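Local coordinates for endoglucanase (Uncultured bacterium, PDB 3X17), which probably hydrolyses internal beta-1,4-glucosidic bonds of cellulose, as a family 9 glycoside hydrolase carrying an N-terminal Ig-like domain, at residues A28-A33 / Y458-L463; T185-T190 / E231-M236; R494-K497 / M502-G505. All coordinates share one frame; numbering follows the deposited sequence.

Contact 1 joins the Ig-like domain to the family 9 catalytic domain, whereas contacts 2 and 3 lie within the latter, an (alpha/alpha)6 barrel. Contact 1 is remote from both: centre to centre it is about 34 Å from contact 2, on the opposite side of the chain's centre, and about 30 Å from contact 3. Contacts 2 and 3 are nearer, with centres about 22 Å apart and nearest atoms about 11 Å apart, yet they do not touch. A bound zinc ion relates them, since the side chains of W232 and L495 each lie about 9 Å from it. The side chain of A188 in contact 2 is also about 11 Å from a bound calcium ion.

Contact 1: A28-A33 / Y458-L463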
loop_
_atom_site.group_PDB
_atom_site.type_symbol
_atom_site.label_atom_id
_atom_site.label_comp_id
_atom_site.label_asym_id
_atom_site.label_seq_id
_atom_site.Cartn_x
_atom_site.Cartn_y
_atom_site.Cartn_z
ATOM N N ALA A 28 -3.204 11.127 -21.130
ATOM C CA ALA A 28 -4.435 11.845 -20.832
ATOM C C ALA A 28 -4.372 12.676 -19.554
ATOM O O ALA A 28 -5.342 13.338 -19.187
ATOM C CB ALA A 28 -5.620 10.889 -20.784
ATOM N N THR A 29 -3.279 12.586 -18.812
ATOM C CA THR A 29 -3.317 13.115 -17.467
ATOM C C THR A 29 -2.550 14.405 -17.380
ATOM O O THR A 29 -1.712 14.694 -18.243
ATOM C CB THR A 29 -2.762 12.103 -16.437
ATOM O OG1 THR A 29 -1.325 12.135 -16.445
ATOM C CG2 THR A 29 -3.247 10.690 -16.770
ATOM N N PRO A 30 -2.809 15.175 -16.317
ATOM C CA PRO A 30 -1.940 16.303 -15.964
ATOM C C PRO A 30 -0.505 15.852 -15.759
ATOM O O PRO A 30 -0.269 14.704 -15.407
ATOM C CB PRO A 30 -2.540 16.833 -14.657
ATOM C CG PRO A 30 -3.939 16.210 -14.587
ATOM C CD PRO A 30 -3.845 14.909 -15.307
ATOM N N LYS A 31 0.452 16.709 -16.078
ATOM C CA LYS A 31 1.864 16.304 -16.073
ATOM C C LYS A 31 2.721 17.379 -15.420
ATOM O O LYS A 31 2.968 18.430 -16.021
ATOM C CB LYS A 31 2.356 15.993 -17.493
ATOM C CG LYS A 31 1.420 15.092 -18.329
ATOM C CD LYS A 31 1.993 14.861 -19.744
ATOM C CE LYS A 31 1.073 13.958 -20.605
ATOM N NZ LYS A 31 -0.359 14.423 -20.692
ATOM N N GLN A 32 3.066 17.181 -14.149
ATOM C CA GLN A 32 3.788 18.204 -13.381
ATOM C C GLN A 32 5.307 18.057 -13.500
ATOM O O GLN A 32 5.821 16.948 -13.655
ATOM C CB GLN A 32 3.371 18.164 -11.913
ATOM C CG GLN A 32 3.617 16.804 -11.215
ATOM C CD GLN A 32 3.176 16.822 -9.751
ATOM O OE1 GLN A 32 3.464 17.777 -9.017
ATOM N NE2 GLN A 32 2.489 15.753 -9.312
ATOM N N ALA A 33 6.021 19.179 -13.440
ATOM C CA ALA A 33 7.443 19.169 -13.117
ATOM C C ALA A 33 7.717 20.273 -12.110
ATOM O O ALA A 33 7.058 21.321 -12.104
ATOM C CB ALA A 33 8.306 19.370 -14.384
ATOM N N TYR A 458 -9.811 15.693 -7.541
ATOM C CA TYR A 458 -9.510 14.606 -6.607
ATOM C C TYR A 458 -8.630 13.582 -7.325
ATOM O O TYR A 458 -7.606 13.149 -6.806
ATOM C CB TYR A 458 -10.779 13.957 -6.074
ATOM C CG TYR A 458 -11.434 14.708 -4.929
ATOM C CD1 TYR A 458 -10.876 15.868 -4.407
ATOM C CD2 TYR A 458 -12.630 14.263 -4.391
ATOM C CE1 TYR A 458 -11.520 16.581 -3.388
ATOM C CE2 TYR A 458 -13.259 14.940 -3.356
ATOM C CZ TYR A 458 -12.702 16.089 -2.854
ATOM O OH TYR A 458 -13.304 16.704 -1.775
ATOM N N GLU A 459 -8.968 13.310 -8.577
ATOM C CA GLU A 459 -8.194 12.384 -9.384
ATOM C C GLU A 459 -6.781 12.910 -9.641
ATOM O O GLU A 459 -5.786 12.155 -9.586
ATOM C CB GLU A 459 -8.920 12.128 -10.697
ATOM C CG GLU A 459 -8.509 10.849 -11.395
ATOM C CD GLU A 459 -9.385 10.546 -12.610
ATOM O OE1 GLU A 459 -10.537 10.129 -12.419
ATOM O OE2 GLU A 459 -8.950 10.788 -13.747
ATOM N N ARG A 460 -6.678 14.219 -9.822
ATOM C CA ARG A 460 -5.363 14.831 -9.920
ATOM C C ARG A 460 -4.586 14.650 -8.608
ATOM O O ARG A 460 -3.403 14.306 -8.634
ATOM C CB ARG A 460 -5.426 16.316 -10.310
ATOM C CG ARG A 460 -4.018 16.962 -10.422
ATOM C CD ARG A 460 -4.086 18.456 -10.793
ATOM N NE ARG A 460 -4.445 19.291 -9.640
ATOM C CZ ARG A 460 -5.594 19.963 -9.514
ATOM N NH1 ARG A 460 -6.505 19.912 -10.487
ATOM N NH2 ARG A 460 -5.838 20.680 -8.414
ATOM N N ALA A 461 -5.245 14.910 -7.481
ATOM C CA ALA A 461 -4.588 14.798 -6.191
ATOM C C ALA A 461 -4.140 13.365 -5.923
ATOM O O ALA A 461 -3.111 13.159 -5.307
ATOM C CB ALA A 461 -5.486 15.315 -5.054
ATOM N N ALA A 462 -4.936 12.380 -6.340
ATOM C CA ALA A 462 -4.551 10.984 -6.216
ATOM C C ALA A 462 -3.342 10.691 -7.104
ATOM O O ALA A 462 -2.377 10.041 -6.669
ATOM C CB ALA A 462 -5.725 10.066 -6.592
ATOM N N LEU A 463 -3.377 11.152 -8.349
ATOM C CA LEU A 463 -2.238 10.931 -9.249
ATOM C C LEU A 463 -0.965 11.481 -8.619
ATOM O O LEU A 463 0.117 10.895 -8.750
ATOM C CB LEU A 463 -2.447 11.614 -10.605
ATOM C CG LEU A 463 -1.285 11.534 -11.597
ATOM C CD1 LEU A 463 -0.929 10.036 -11.875
ATOM C CD2 LEU A 463 -1.715 12.199 -12.911
#
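L463 reaches T29 and P30 because its CG stands opposite the backbone N (chi1 176°) and the branch then turns CD2 toward the 28-33 segment. On the other side, the chi1 of 80° in T29 sets OG1 between the backbone N and the carbonyl carbon, where the hydroxyl can face both L463 and the carbonyl of P30. The methyl CD2 of L463 lies 3.6 Å from OG1 and 3.7 Å from CB of T29, the two side chains meeting at about a right angle. The same methyl is 3.8 Å from P30 O and 4.2 Å from P30 CD, so one leucine branch touches both polar and apolar parts of the loop. T29 OG1 donates to P30 O at 3.0 Å, with a C=O...donor angle of 130° and the donor tilted from the carbonyl plane; this bond fixes the hydroxyl that the methyl packs against.

The contact lies in the interface between the N-terminal Ig-like domain, whose strand 32-37 begins here, and helix 456-469 of the (alpha/alpha)6 barrel of the catalytic domain. One helical turn before L463, which also touches F556 of helix 543-558, R460 CG lies 4.2 Å from P30 CG at a more exposed margin, while R460 NE bonds to Y417 OH. The side chain of K31 leaves the backbone away from the helix and ties its own segment together: NZ donates to T29 O at 2.8 Å, in the carbonyl plane. A polar link across the domain boundary comes from Q32 NE2, which bonds to D467 OD2 of the same barrel helix; its OE1 accepts from R85 NH1 within the Ig-like domain, so the amide is held at both ends.

Contact 2: T185-T190 / E231-M236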
loop_
_atom_site.group_PDB
_atom_site.type_symbol
_atom_site.label_atom_id
_atom_site.label_comp_id
_atom_site.label_asym_id
_atom_site.label_seq_id
_atom_site.Cartn_x
_atom_site.Cartn_y
_atom_site.Cartn_z
ATOM N N THR A 185 -2.576 -9.409 10.532
ATOM C CA THR A 185 -3.170 -8.090 10.681
ATOM C C THR A 185 -2.918 -7.282 9.403
ATOM O O THR A 185 -3.811 -6.610 8.897
ATOM C CB THR A 185 -2.600 -7.368 11.949
ATOM O OG1 THR A 185 -2.782 -8.216 13.105
ATOM C CG2 THR A 185 -3.308 -6.030 12.189
ATOM N N THR A 186 -1.750 -7.478 8.801
ATOM C CA THR A 186 -1.418 -6.837 7.531
ATOM C C THR A 186 -1.877 -7.671 6.340
ATOM O O THR A 186 -2.263 -7.117 5.314
ATOM C CB THR A 186 0.112 -6.593 7.401
ATOM O OG1 THR A 186 0.801 -7.762 7.858
ATOM C CG2 THR A 186 0.562 -5.366 8.228
ATOM N N THR A 187 -1.771 -8.994 6.448
ATOM C CA THR A 187 -2.160 -9.882 5.363
ATOM C C THR A 187 -3.622 -9.698 5.010
ATOM O O THR A 187 -3.969 -9.660 3.833
ATOM C CB THR A 187 -1.916 -11.401 5.686
ATOM O OG1 THR A 187 -0.514 -11.643 5.761
ATOM C CG2 THR A 187 -2.477 -12.331 4.542
ATOM N N ALA A 188 -4.474 -9.568 6.023
ATOM C CA ALA A 188 -5.901 -9.438 5.789
ATOM C C ALA A 188 -6.264 -8.092 5.151
ATOM O O ALA A 188 -6.956 -8.060 4.123
ATOM C CB ALA A 188 -6.695 -9.704 7.083
ATOM N N VAL A 189 -5.673 -6.992 5.617
ATOM C CA VAL A 189 -6.012 -5.685 5.014
ATOM C C VAL A 189 -5.384 -5.553 3.636
ATOM O O VAL A 189 -5.850 -4.771 2.799
ATOM C CB VAL A 189 -5.606 -4.465 5.895
ATOM C CG1 VAL A 189 -6.223 -4.552 7.272
ATOM C CG2 VAL A 189 -4.077 -4.260 5.957
ATOM N N THR A 190 -4.237 -6.203 3.454
ATOM C CA THR A 190 -3.563 -6.198 2.171
ATOM C C THR A 190 -4.422 -6.946 1.162
ATOM O O THR A 190 -4.740 -6.417 0.099
ATOM C CB THR A 190 -2.185 -6.897 2.291
ATOM O OG1 THR A 190 -1.307 -6.047 3.038
ATOM C CG2 THR A 190 -1.569 -7.153 0.904
ATOM N N GLU A 231 -5.582 -18.214 1.545
ATOM C CA GLU A 231 -5.407 -19.633 1.891
ATOM C C GLU A 231 -4.509 -19.845 3.108
ATOM O O GLU A 231 -4.759 -20.729 3.943
ATOM C CB GLU A 231 -4.930 -20.424 0.675
ATOM C CG GLU A 231 -6.084 -20.622 -0.299
ATOM C CD GLU A 231 -5.772 -21.515 -1.495
ATOM O OE1 GLU A 231 -4.612 -21.504 -1.970
ATOM O OE2 GLU A 231 -6.728 -22.143 -2.032
ATOM N N TRP A 232 -3.553 -18.945 3.276
ATOM C CA TRP A 232 -2.786 -18.888 4.510
ATOM C C TRP A 232 -3.589 -18.459 5.717
ATOM O O TRP A 232 -3.490 -19.073 6.771
ATOM C CB TRP A 232 -1.564 -17.999 4.356
ATOM C CG TRP A 232 -0.764 -18.031 5.585
ATOM C CD1 TRP A 232 -0.097 -19.110 6.097
ATOM C CD2 TRP A 232 -0.642 -16.986 6.557
ATOM N NE1 TRP A 232 0.495 -18.775 7.288
ATOM C CE2 TRP A 232 0.133 -17.498 7.621
ATOM C CE3 TRP A 232 -1.037 -15.648 6.595
ATOM C CZ2 TRP A 232 0.483 -16.733 8.719
ATOM C CZ3 TRP A 232 -0.691 -14.883 7.704
ATOM C CH2 TRP A 232 0.046 -15.439 8.755
ATOM N N LEU A 233 -4.427 -17.430 5.563
ATOM C CA LEU A 233 -5.447 -17.121 6.568
ATOM C C LEU A 233 -6.297 -18.323 7.022
ATOM O O LEU A 233 -6.572 -18.462 8.222
ATOM C CB LEU A 233 -6.362 -15.963 6.112
ATOM C CG LEU A 233 -5.728 -14.582 5.876
ATOM C CD1 LEU A 233 -6.818 -13.486 5.737
ATOM C CD2 LEU A 233 -4.689 -14.198 6.995
ATOM N N PHE A 234 -6.784 -19.143 6.079
ATOM C CA PHE A 234 -7.491 -20.366 6.453
ATOM C C PHE A 234 -6.657 -21.202 7.448
ATOM O O PHE A 234 -7.188 -21.689 8.448
ATOM C CB PHE A 234 -7.847 -21.240 5.228
ATOM C CG PHE A 234 -8.854 -20.616 4.293
ATOM C CD1 PHE A 234 -9.945 -19.888 4.783
ATOM C CD2 PHE A 234 -8.759 -20.836 2.919
ATOM C CE1 PHE A 234 -10.859 -19.300 3.900
ATOM C CE2 PHE A 234 -9.732 -20.344 2.039
ATOM C CZ PHE A 234 -10.770 -19.557 2.527
ATOM N N ARG A 235 -5.364 -21.366 7.170
ATOM C CA ARG A 235 -4.514 -22.236 8.014
ATOM C C ARG A 235 -4.305 -21.585 9.380
ATOM O O ARG A 235 -3.913 -22.257 10.338
ATOM C CB ARG A 235 -3.175 -22.530 7.327
ATOM C CG ARG A 235 -3.296 -23.139 5.897
ATOM C CD ARG A 235 -1.937 -23.218 5.167
ATOM N NE ARG A 235 -2.123 -23.597 3.767
ATOM C CZ ARG A 235 -1.960 -22.794 2.696
ATOM N NH1 ARG A 235 -1.347 -21.605 2.773
ATOM N NH2 ARG A 235 -2.318 -23.244 1.504
ATOM N N MET A 236 -4.508 -20.267 9.452
ATOM C CA MET A 236 -4.383 -19.517 10.712
ATOM C C MET A 236 -5.700 -19.472 11.507
ATOM O O MET A 236 -5.818 -18.759 12.517
ATOM C CB MET A 236 -3.894 -18.098 10.444
ATOM C CG MET A 236 -2.426 -17.994 10.004
ATOM S SD MET A 236 -1.263 -18.611 11.272
ATOM C CE MET A 236 -0.999 -17.121 12.291
#
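T187 and L233 form the first shell, their side chains sliding past each other in opposite directions until T187 CG2 comes 3.8 Å from L233 CD2. The other leucine branch diverges to A188, with CD1 4.0 Å from A188 CB, so the two methyls of L233 engage consecutive residues of the facing helix. With an alanine at L233 both of these methyl contacts would be gone, which would probably open a gap between the helices and leave T187 CG2 and A188 CB without the leucine methyls they pack on. Alongside, T187 OG1 approaches the six-membered part of the W232 indole obliquely, 3.8 Å from CZ3. The indole gets there through a chi1 of -176°, which sets CG opposite the backbone N and directs the ring toward helix 184-200.

Around this shell lie the groups that hold it. M236 CG rests 3.4 Å above the plane of the W232 ring, toward its rim, and W232 NE1 bonds to A170 O, so one face and the ring nitrogen are both engaged. T187 OG1 bonds to Y183 O one turn earlier in the chain, while the side chain also touches W174, the neighbour of the zinc ligand H175. L233 packs on W282, and A188 on K277, both from helix 272-288. The short segments of helices 184-200 and 221-235 run at 141° with axes 10.7 Å apart, an antiparallel arrangement in keeping with the alternating helices of an (alpha/alpha)6 barrel.

All four touching residues are buried. With no hydrogen bond between the segments, what joins them is van der Waals contact of methyls and of a hydroxyl against an indole, while T187 OG1 and W232 NE1 are satisfied by the carbonyls of Y183 and A170.

Contact 3: R494-K497 / M502-G505; sequences RLVK and MVPG
Apolar methyl contacts carry the meeting of V496 with M502 and V503. The two branches of V496 divide the work: CG2 lies 3.8 Å from V503 CG2, and CG1 takes the methionine methyl, 4.1 Å from M502 CE. M502 starts away from the helix, but bends at chi2 (48°) and chi3 (66°) fold its chain back and deliver CE to the valine. L495 adds a looser touch at the flank, its CD2 4.3 Å from V503 CG2.

A methyl-to-backbone contact makes the closest approach, with V496 CG2 3.4 Å from V503 N; the helix side chain therefore sits against the main chain of the loop as well as its side chains.

Hydrogen bonds belong to the surroundings, since none joins the two segments. V503 O accepts from T481 OG1 and G505 O from N546 ND2, fixing the loop from other parts of the chain. R494 bonds through NE to P253 O and through NH1 to G178 O, which holds the start of the helix. V503 also packs on L129 of helix 115-130.

The arrangement is that of a short helix, 494-499, packed against the loop that follows it after four intervening residues: a local helix-loop contact in the long segment between helices 456-469 and 543-558 of the catalytic (alpha/alpha)6-barrel domain.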
loop_
_atom_site.group_PDB
_atom_site.type_symbol
_atom_site.label_atom_id
_atom_site.label_comp_id
_atom_site.label_asym_id
_atom_site.label_seq_id
_atom_site.Cartn_x
_atom_site.Cartn_y
_atom_site.Cartn_z
ATOM N N ARG A 494 15.957 -8.734 3.663
ATOM C CA ARG A 494 16.896 -9.795 3.962
ATOM C C ARG A 494 17.280 -10.578 2.714
ATOM O O ARG A 494 18.458 -10.835 2.502
ATOM C CB ARG A 494 16.334 -10.718 5.050
ATOM C CG ARG A 494 16.695 -10.234 6.452
ATOM C CD ARG A 494 15.789 -10.837 7.493
ATOM N NE ARG A 494 16.076 -10.328 8.826
ATOM C CZ ARG A 494 15.480 -9.266 9.360
ATOM N NH1 ARG A 494 14.546 -8.592 8.672
ATOM N NH2 ARG A 494 15.839 -8.861 10.567
ATOM N N LEU A 495 16.307 -10.900 1.861
ATOM C CA LEU A 495 16.587 -11.635 0.638
ATOM C C LEU A 495 17.399 -10.806 -0.352
ATOM O O LEU A 495 18.337 -11.318 -0.977
ATOM C CB LEU A 495 15.299 -12.131 -0.027
ATOM C CG LEU A 495 15.499 -12.850 -1.374
ATOM C CD1 LEU A 495 16.321 -14.131 -1.234
ATOM C CD2 LEU A 495 14.163 -13.150 -2.027
ATOM N N VAL A 496 17.024 -9.539 -0.515
ATOM C CA VAL A 496 17.755 -8.657 -1.408
ATOM C C VAL A 496 19.204 -8.542 -0.960
ATOM O O VAL A 496 20.132 -8.707 -1.772
ATOM C CB VAL A 496 17.102 -7.251 -1.510
ATOM C CG1 VAL A 496 18.079 -6.255 -2.116
ATOM C CG2 VAL A 496 15.772 -7.332 -2.327
ATOM N N LYS A 497 19.384 -8.330 0.339
ATOM C CA LYS A 497 20.700 -8.096 0.920
ATOM C C LYS A 497 21.541 -9.363 0.826
ATOM O O LYS A 497 22.652 -9.332 0.315
ATOM C CB LYS A 497 20.574 -7.705 2.385
ATOM C CG LYS A 497 21.896 -7.330 3.021
ATOM C CD LYS A 497 22.591 -6.215 2.252
ATOM C CE LYS A 497 23.898 -5.826 2.923
ATOM N NZ LYS A 497 24.431 -4.573 2.327
ATOM N N MET A 502 18.025 -7.662 -6.666
ATOM C CA MET A 502 16.881 -6.780 -6.363
ATOM C C MET A 502 15.551 -7.496 -6.566
ATOM O O MET A 502 15.316 -8.146 -7.611
ATOM C CB MET A 502 16.894 -5.516 -7.228
ATOM C CG MET A 502 15.868 -4.454 -6.776
ATOM S SD MET A 502 15.837 -4.046 -5.003
ATOM C CE MET A 502 17.437 -3.267 -4.780
ATOM N N VAL A 503 14.674 -7.369 -5.576
ATOM C CA VAL A 503 13.262 -7.626 -5.788
ATOM C C VAL A 503 12.550 -6.337 -6.218
ATOM O O VAL A 503 12.412 -5.390 -5.430
ATOM C CB VAL A 503 12.589 -8.191 -4.539
ATOM C CG1 VAL A 503 11.076 -8.342 -4.789
ATOM C CG2 VAL A 503 13.227 -9.552 -4.141
ATOM N N PRO A 504 12.093 -6.297 -7.481
ATOM C CA PRO A 504 11.496 -5.074 -8.006
ATOM C C PRO A 504 10.029 -4.907 -7.571
ATOM O O PRO A 504 9.346 -5.901 -7.283
ATOM C CB PRO A 504 11.621 -5.255 -9.531
ATOM C CG PRO A 504 11.576 -6.751 -9.741
ATOM C CD PRO A 504 12.094 -7.398 -8.463
ATOM N N GLY A 505 9.572 -3.659 -7.498
ATOM C CA GLY A 505 8.159 -3.350 -7.361
ATOM C C GLY A 505 7.740 -3.146 -5.911
ATOM O O GLY A 505 6.539 -2.973 -5.616
#